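Local coordinates for ribokinase, putative (Burkholderia thailandensis, PDB 3B1N), which is a nucleoside kinase of the ribokinase family that binds ADP and the nucleoside mizoribine in neighbouring sites and probably transfers phosphate from ATP to nucleosides, at residues F165-G170 and T187-N192; A139-D144 and V161-D166. All coordinates share one frame; numbering follows the deposited sequence. Where two conformers were deposited one is given.

Contact 1: F165-G170 and T187-N192. With MZR (5-hydroxy-1-(beta-D-ribofuranosyl)-1H-imidazole-4-carboxamide), chain F; ADP (adenosine-5'-diphosphate), chain G.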
loop_
_atom_site.group_PDB
_atom_site.type_symbol
_atom_site.label_atom_id
_atom_site.label_comp_id
_atom_site.label_asym_id
_atom_site.label_seq_id
_atom_site.Cartn_x
_atom_site.Cartn_y
_atom_site.Cartn_z
ATOM N N PHE B 165 22.609 -2.579 -14.458
ATOM C CA PHE B 165 21.235 -2.171 -14.806
ATOM C C PHE B 165 20.272 -2.854 -13.836
ATOM O O PHE B 165 20.235 -4.081 -13.745
ATOM C CB PHE B 165 20.946 -2.555 -16.247
ATOM C CG PHE B 165 19.556 -2.206 -16.718
ATOM C CD1 PHE B 165 19.053 -0.917 -16.564
ATOM C CD2 PHE B 165 18.793 -3.160 -17.358
ATOM C CE1 PHE B 165 17.756 -0.602 -17.035
ATOM C CE2 PHE B 165 17.499 -2.870 -17.790
ATOM C CZ PHE B 165 17.002 -1.582 -17.624
ATOM N N ASP B 166 19.499 -2.042 -13.108
ATOM C CA ASP B 166 18.609 -2.459 -12.075
ATOM C C ASP B 166 17.187 -1.879 -12.448
ATOM O O ASP B 166 16.862 -0.837 -11.830
ATOM C CB ASP B 166 19.297 -1.794 -10.847
ATOM C CG ASP B 166 18.517 -1.839 -9.564
ATOM O OD1 ASP B 166 17.694 -2.747 -9.383
ATOM O OD2 ASP B 166 18.768 -0.916 -8.709
ATOM N N PRO B 167 16.404 -2.480 -13.389
ATOM C CA PRO B 167 15.133 -1.855 -13.800
ATOM C C PRO B 167 14.149 -1.774 -12.622
ATOM O O PRO B 167 13.451 -0.745 -12.457
ATOM C CB PRO B 167 14.672 -2.708 -14.984
ATOM C CG PRO B 167 15.395 -4.052 -14.846
ATOM C CD PRO B 167 16.693 -3.706 -14.177
ATOM N N GLY B 168 14.184 -2.798 -11.772
ATOM C CA GLY B 168 13.472 -2.772 -10.480
ATOM C C GLY B 168 12.011 -2.353 -10.640
ATOM O O GLY B 168 11.298 -2.790 -11.524
ATOM N N GLN B 169 11.597 -1.485 -9.744
ATOM C CA GLN B 169 10.233 -0.988 -9.751
ATOM C C GLN B 169 9.846 -0.208 -10.988
ATOM O O GLN B 169 8.666 0.118 -11.184
ATOM C CB GLN B 169 10.056 -0.102 -8.525
ATOM C CG GLN B 169 10.129 -0.874 -7.248
ATOM C CD GLN B 169 11.424 -0.671 -6.518
ATOM O OE1 GLN B 169 12.522 -0.662 -7.108
ATOM N NE2 GLN B 169 11.312 -0.526 -5.201
ATOM N N GLY B 170 10.831 0.109 -11.826
ATOM C CA GLY B 170 10.584 0.884 -13.037
ATOM C C GLY B 170 10.134 0.020 -14.189
ATOM O O GLY B 170 9.772 0.535 -15.259
ATOM N N THR B 187 26.418 -3.813 -18.417
ATOM C CA THR B 187 27.509 -4.741 -18.062
ATOM C C THR B 187 26.995 -5.838 -17.124
ATOM O O THR B 187 27.393 -6.988 -17.212
ATOM C CB THR B 187 28.644 -4.016 -17.337
ATOM O OG1 THR B 187 28.888 -2.732 -17.944
ATOM C CG2 THR B 187 29.891 -4.914 -17.287
ATOM N N TYR B 188 26.130 -5.455 -16.177
ATOM C CA TYR B 188 25.563 -6.428 -15.258
ATOM C C TYR B 188 24.072 -6.123 -15.098
ATOM O O TYR B 188 23.664 -4.984 -15.341
ATOM C CB TYR B 188 26.240 -6.368 -13.855
ATOM C CG TYR B 188 27.720 -6.026 -13.851
ATOM C CD1 TYR B 188 28.156 -4.714 -13.769
ATOM C CD2 TYR B 188 28.689 -7.043 -13.948
ATOM C CE1 TYR B 188 29.494 -4.403 -13.738
ATOM C CE2 TYR B 188 30.043 -6.732 -13.953
ATOM C CZ TYR B 188 30.424 -5.414 -13.832
ATOM O OH TYR B 188 31.771 -5.071 -13.807
ATOM N N ILE B 189 23.289 -7.119 -14.704
ATOM C CA ILE B 189 21.894 -6.839 -14.316
ATOM C C ILE B 189 21.674 -7.383 -12.905
ATOM O O ILE B 189 22.118 -8.477 -12.558
ATOM C CB ILE B 189 20.858 -7.339 -15.396
ATOM C CG1 ILE B 189 19.413 -6.982 -15.029
ATOM C CG2 ILE B 189 21.006 -8.847 -15.711
ATOM C CD1 ILE B 189 18.426 -7.309 -16.133
ATOM N N ALA B 190 21.019 -6.576 -12.065
ATOM C CA ALA B 190 20.704 -7.040 -10.716
ATOM C C ALA B 190 19.215 -6.902 -10.537
ATOM O O ALA B 190 18.654 -5.845 -10.830
ATOM C CB ALA B 190 21.434 -6.222 -9.692
ATOM N N VAL B 191 18.562 -7.972 -10.104
ATOM C CA VAL B 191 17.078 -7.935 -9.949
ATOM C C VAL B 191 16.708 -8.861 -8.840
ATOM O O VAL B 191 17.493 -9.759 -8.512
ATOM C CB VAL B 191 16.320 -8.364 -11.257
ATOM C CG1 VAL B 191 16.245 -7.210 -12.264
ATOM C CG2 VAL B 191 16.890 -9.612 -11.893
ATOM N N ASN B 192 15.532 -8.652 -8.209
ATOM C CA ASN B 192 15.028 -9.739 -7.377
ATOM C C ASN B 192 14.313 -10.779 -8.224
ATOM O O ASN B 192 14.170 -10.593 -9.431
ATOM C CB ASN B 192 14.204 -9.289 -6.175
ATOM C CG ASN B 192 12.830 -8.776 -6.524
ATOM O OD1 ASN B 192 12.187 -9.220 -7.446
ATOM N ND2 ASN B 192 12.362 -7.837 -5.712
HETATM N N1 MZR F . 10.661 4.448 -9.197
HETATM O O3 MZR F . 12.239 4.491 -6.896
HETATM C C4 MZR F . 11.111 3.795 -6.410
HETATM C C5 MZR F . 9.932 3.457 -7.175
HETATM C C6 MZR F . 9.688 3.800 -8.578
HETATM O O6 MZR F . 8.580 3.452 -9.039
HETATM N N7 MZR F . 9.155 2.800 -6.271
HETATM C C8 MZR F . 9.815 2.746 -5.091
HETATM N N9 MZR F . 11.030 3.362 -5.160
HETATM C "C1'" MZR F . 12.041 3.455 -4.093
HETATM C "C2'" MZR F . 11.569 3.891 -2.717
HETATM O "O2'" MZR F . 11.756 5.301 -2.657
HETATM C "C3'" MZR F . 12.458 3.037 -1.777
HETATM O "O3'" MZR F . 13.332 3.753 -0.901
HETATM C "C4'" MZR F . 13.244 2.144 -2.700
HETATM O "O4'" MZR F . 12.463 2.112 -3.880
HETATM C "C5'" MZR F . 13.396 0.755 -2.126
HETATM O "O5'" MZR F . 14.192 0.004 -3.081
HETATM P PB ADP G . 14.541 -6.449 -2.821
HETATM O O1B ADP G . 13.195 -7.057 -3.187
HETATM O O2B ADP G . 15.180 -5.870 -4.046
HETATM O O3B ADP G . 14.674 -5.526 -1.661
HETATM P PA ADP G . 15.423 -9.070 -1.659
HETATM O O1A ADP G . 14.143 -9.144 -0.815
HETATM O O2A ADP G . 15.720 -10.157 -2.646
HETATM O O3A ADP G . 15.527 -7.748 -2.520
HETATM O "O5'" ADP G . 16.519 -8.919 -0.554
HETATM C "C5'" ADP G . 17.843 -8.624 -1.012
HETATM C "C4'" ADP G . 18.928 -9.285 -0.175
HETATM O "O4'" ADP G . 18.824 -8.820 1.188
HETATM C "C3'" ADP G . 18.813 -10.827 -0.093
HETATM O "O3'" ADP G . 19.402 -11.456 -1.242
HETATM C "C2'" ADP G . 19.459 -11.084 1.245
HETATM O "O2'" ADP G . 20.895 -11.122 1.097
HETATM C "C1'" ADP G . 19.095 -9.892 2.084
HETATM N N9 ADP G . 17.833 -10.182 2.819
HETATM C C8 ADP G . 16.534 -9.933 2.456
HETATM N N7 ADP G . 15.678 -10.417 3.414
HETATM C C5 ADP G . 16.421 -11.031 4.323
HETATM C C6 ADP G . 16.148 -11.776 5.550
HETATM N N6 ADP G . 14.847 -11.924 5.930
HETATM N N1 ADP G . 17.166 -12.264 6.234
HETATM C C2 ADP G . 18.453 -12.109 5.841
HETATM N N3 ADP G . 18.771 -11.417 4.739
HETATM C C4 ADP G . 17.830 -10.898 3.952
#
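F165 and I189 form a parallel beta bridge in which F165 uses both of its backbone polar groups: its N donates to Y188 O at 2.8 Å, close to straight (173° at the hydrogen), and its O accepts from A190 N at 3.1 Å. The same carbonyl receives a weaker CA-H...O contact, I189 CA lying 3.3 Å from F165 O. Both side chains leave the sheet on one face, where I189 CD1 meets the F165 ring obliquely, 4.3 Å from CD2. P167 fills in beside them: its CD rests over one face of the F165 ring, offset toward the rim, while also standing 4.0 Å from V191 CG1. Helix 176-185 covers F165 with L179 and S182, and I189 with I183. Strand, helix and strand thus make a beta-alpha-beta crossover in the central, Rossmann-like sheet of the ribokinase fold, and the segments part at the C-terminal ends of the strands, where the ligands bind. On the loop, Q169 lays CB 3.8 Å from C5 of mizoribine (MZR) and brings NE2 to 3.2 Å from MZR O4'. On the strand, N192 stands at the N-cap of helix 193-203. Its CG is placed between the backbone N and the carbonyl carbon (chi1 73°), and its amide is fixed from two ends: the side chain caps a backbone N of the helix, while ND2 donates to ADP O1B at 2.8 Å with an angle of 152°. H31 of the second subunit also hydrogen-bonds this ADP.

Contact 2: A139-D144 and V161-D166; sequences AIVGPD and VPFIFD
A139, I140 and V141 run parallel to F163, I164 and F165, pairing residue by residue in the beta-alpha-beta unit of strand 138-141, helix 146-158 and strand 163-165. A139 and V141 each use both N and O toward strand 163-165 and its flanks: A139 N donates to P162 O and A139 O accepts from I164 N, while V141 N donates to I164 O and V141 O accepts from D166 N. The V141 N to I164 O bond, 2.9 Å long, is close to straight. The axes of the two short strand segments make an angle of 18°. On one face, I140 and I164 cross obliquely, with CG1 of I140 3.8 Å from CB of I164, and both pack on L260 of helix 251-264. On the other, F163 holds CG between its backbone N and carbonyl carbon (chi1 68°), which brings ring atom CD1 to 4.0 Å from V141 CG2; L156 of helix 146-158 closes over the pair. Past the last bridge the contact continues through loop residues. The carboxylate of D166 lies alongside G142 and P143, with OD2 the oxygen nearest both. R256 of helix 251-264 forms a salt bridge with D166 OD1, which would tend to hold the carboxylate in this conformer. P143 itself belongs to the nucleoside pocket. The D166 backbone carbonyl meets both loop residues: G142 CA approaches D166 O at 3.2 Å in a CA-H...O contact, and P143 CD lies 3.3 Å from D166 O.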
loop_
_atom_site.group_PDB
_atom_site.type_symbol
_atom_site.label_atom_id
_atom_site.label_comp_id
_atom_site.label_asym_id
_atom_site.label_seq_id
_atom_site.Cartn_x
_atom_site.Cartn_y
_atom_site.Cartn_z
ATOM N N ALA B 139 29.147 2.391 -12.452
ATOM C CA ALA B 139 27.836 3.032 -12.203
ATOM C C ALA B 139 26.761 2.000 -11.984
ATOM O O ALA B 139 26.934 0.824 -12.283
ATOM C CB ALA B 139 27.458 3.929 -13.394
ATOM N N ILE B 140 25.596 2.474 -11.522
ATOM C CA ILE B 140 24.380 1.675 -11.545
ATOM C C ILE B 140 23.267 2.593 -12.042
ATOM O O ILE B 140 23.254 3.782 -11.705
ATOM C CB ILE B 140 24.027 1.150 -10.114
ATOM C CG1 ILE B 140 22.763 0.220 -10.209
ATOM C CG2 ILE B 140 23.951 2.247 -9.060
ATOM C CD1 ILE B 140 22.666 -0.704 -8.937
ATOM N N VAL B 141 22.375 2.022 -12.830
ATOM C CA VAL B 141 21.144 2.724 -13.239
ATOM C C VAL B 141 19.988 1.952 -12.604
ATOM O O VAL B 141 19.721 0.796 -12.952
ATOM C CB VAL B 141 20.984 2.759 -14.762
ATOM C CG1 VAL B 141 19.606 3.422 -15.141
ATOM C CG2 VAL B 141 22.196 3.515 -15.431
ATOM N N GLY B 142 19.305 2.597 -11.650
ATOM C CA GLY B 142 18.205 1.969 -10.969
ATOM C C GLY B 142 16.901 2.678 -11.255
ATOM O O GLY B 142 16.863 3.602 -12.085
ATOM N N PRO B 143 15.831 2.301 -10.552
ATOM C CA PRO B 143 14.510 2.827 -10.836
ATOM C C PRO B 143 14.507 4.345 -10.702
ATOM O O PRO B 143 15.109 4.906 -9.770
ATOM C CB PRO B 143 13.647 2.214 -9.741
ATOM C CG PRO B 143 14.295 0.860 -9.523
ATOM C CD PRO B 143 15.782 1.218 -9.554
ATOM N N ASP B 144 13.814 4.990 -11.621
ATOM C CA ASP B 144 13.918 6.439 -11.801
ATOM C C ASP B 144 12.854 6.838 -12.796
ATOM O O ASP B 144 12.110 5.994 -13.274
ATOM C CB ASP B 144 15.311 6.764 -12.407
ATOM C CG ASP B 144 15.858 8.111 -12.017
ATOM O OD1 ASP B 144 15.143 9.027 -11.603
ATOM O OD2 ASP B 144 17.101 8.240 -12.109
ATOM N N VAL B 161 31.512 3.241 -19.571
ATOM C CA VAL B 161 31.564 3.052 -18.100
ATOM C C VAL B 161 30.824 1.770 -17.770
ATOM O O VAL B 161 29.679 1.611 -18.218
ATOM C CB VAL B 161 30.917 4.262 -17.356
ATOM C CG1 VAL B 161 30.850 3.994 -15.827
ATOM C CG2 VAL B 161 31.655 5.559 -17.643
ATOM N N PRO B 162 31.476 0.811 -17.062
ATOM C CA PRO B 162 30.761 -0.442 -16.706
ATOM C C PRO B 162 29.602 -0.084 -15.750
ATOM O O PRO B 162 29.785 0.755 -14.890
ATOM C CB PRO B 162 31.804 -1.276 -15.984
ATOM C CG PRO B 162 32.973 -0.403 -15.722
ATOM C CD PRO B 162 32.840 0.880 -16.489
ATOM N N PHE B 163 28.434 -0.673 -15.947
ATOM C CA PHE B 163 27.320 -0.313 -15.059
ATOM C C PHE B 163 26.406 -1.488 -14.847
ATOM O O PHE B 163 26.190 -2.339 -15.729
ATOM C CB PHE B 163 26.539 0.935 -15.574
ATOM C CG PHE B 163 25.752 0.704 -16.853
ATOM C CD1 PHE B 163 24.382 0.441 -16.824
ATOM C CD2 PHE B 163 26.377 0.779 -18.091
ATOM C CE1 PHE B 163 23.640 0.242 -17.993
ATOM C CE2 PHE B 163 25.652 0.604 -19.281
ATOM C CZ PHE B 163 24.289 0.341 -19.255
ATOM N N ILE B 164 25.855 -1.544 -13.624
ATOM C CA ILE B 164 24.745 -2.451 -13.328
ATOM C C ILE B 164 23.436 -1.802 -13.785
ATOM O O ILE B 164 23.223 -0.629 -13.502
ATOM C CB ILE B 164 24.646 -2.659 -11.787
ATOM C CG1 ILE B 164 25.949 -3.241 -11.198
ATOM C CG2 ILE B 164 23.447 -3.633 -11.489
ATOM C CD1 ILE B 164 25.878 -3.500 -9.674
ATOM N N PHE B 165 22.609 -2.579 -14.458
ATOM C CA PHE B 165 21.235 -2.171 -14.806
ATOM C C PHE B 165 20.272 -2.854 -13.836
ATOM O O PHE B 165 20.235 -4.081 -13.745
ATOM C CB PHE B 165 20.946 -2.555 -16.247
ATOM C CG PHE B 165 19.556 -2.206 -16.718
ATOM C CD1 PHE B 165 19.053 -0.917 -16.564
ATOM C CD2 PHE B 165 18.793 -3.160 -17.358
ATOM C CE1 PHE B 165 17.756 -0.602 -17.035
ATOM C CE2 PHE B 165 17.499 -2.870 -17.790
ATOM C CZ PHE B 165 17.002 -1.582 -17.624
ATOM N N ASP B 166 19.499 -2.042 -13.108
ATOM C CA ASP B 166 18.609 -2.459 -12.075
ATOM C C ASP B 166 17.187 -1.879 -12.448
ATOM O O ASP B 166 16.862 -0.837 -11.830
ATOM C CB ASP B 166 19.297 -1.794 -10.847
ATOM C CG ASP B 166 18.517 -1.839 -9.564
ATOM O OD1 ASP B 166 17.694 -2.747 -9.383
ATOM O OD2 ASP B 166 18.768 -0.916 -8.709
#

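Overall arrangement
Strand 163-165 is the common element: contact 2 joins it to strand 138-141 and contact 1 to strand 188-192, with F165 and D166 shared and the two centres about 7 Å apart. F163 extends the seam of contact 1, through probable hydrogen bonds of its N with T187 OG1 (2.9 Å) and its O with Y188 N (3.1 Å). At the ligand end, Q169 OE1 packs 3.4 Å from P143 CG, and both residues belong to the mizoribine pocket. The side chain of D166 lies about 4 Å from that of D253, which hydrogen-bonds mizoribine, and about 7 Å from ADP, so this shared residue sits next to one that binds the nucleoside without itself touching ADP.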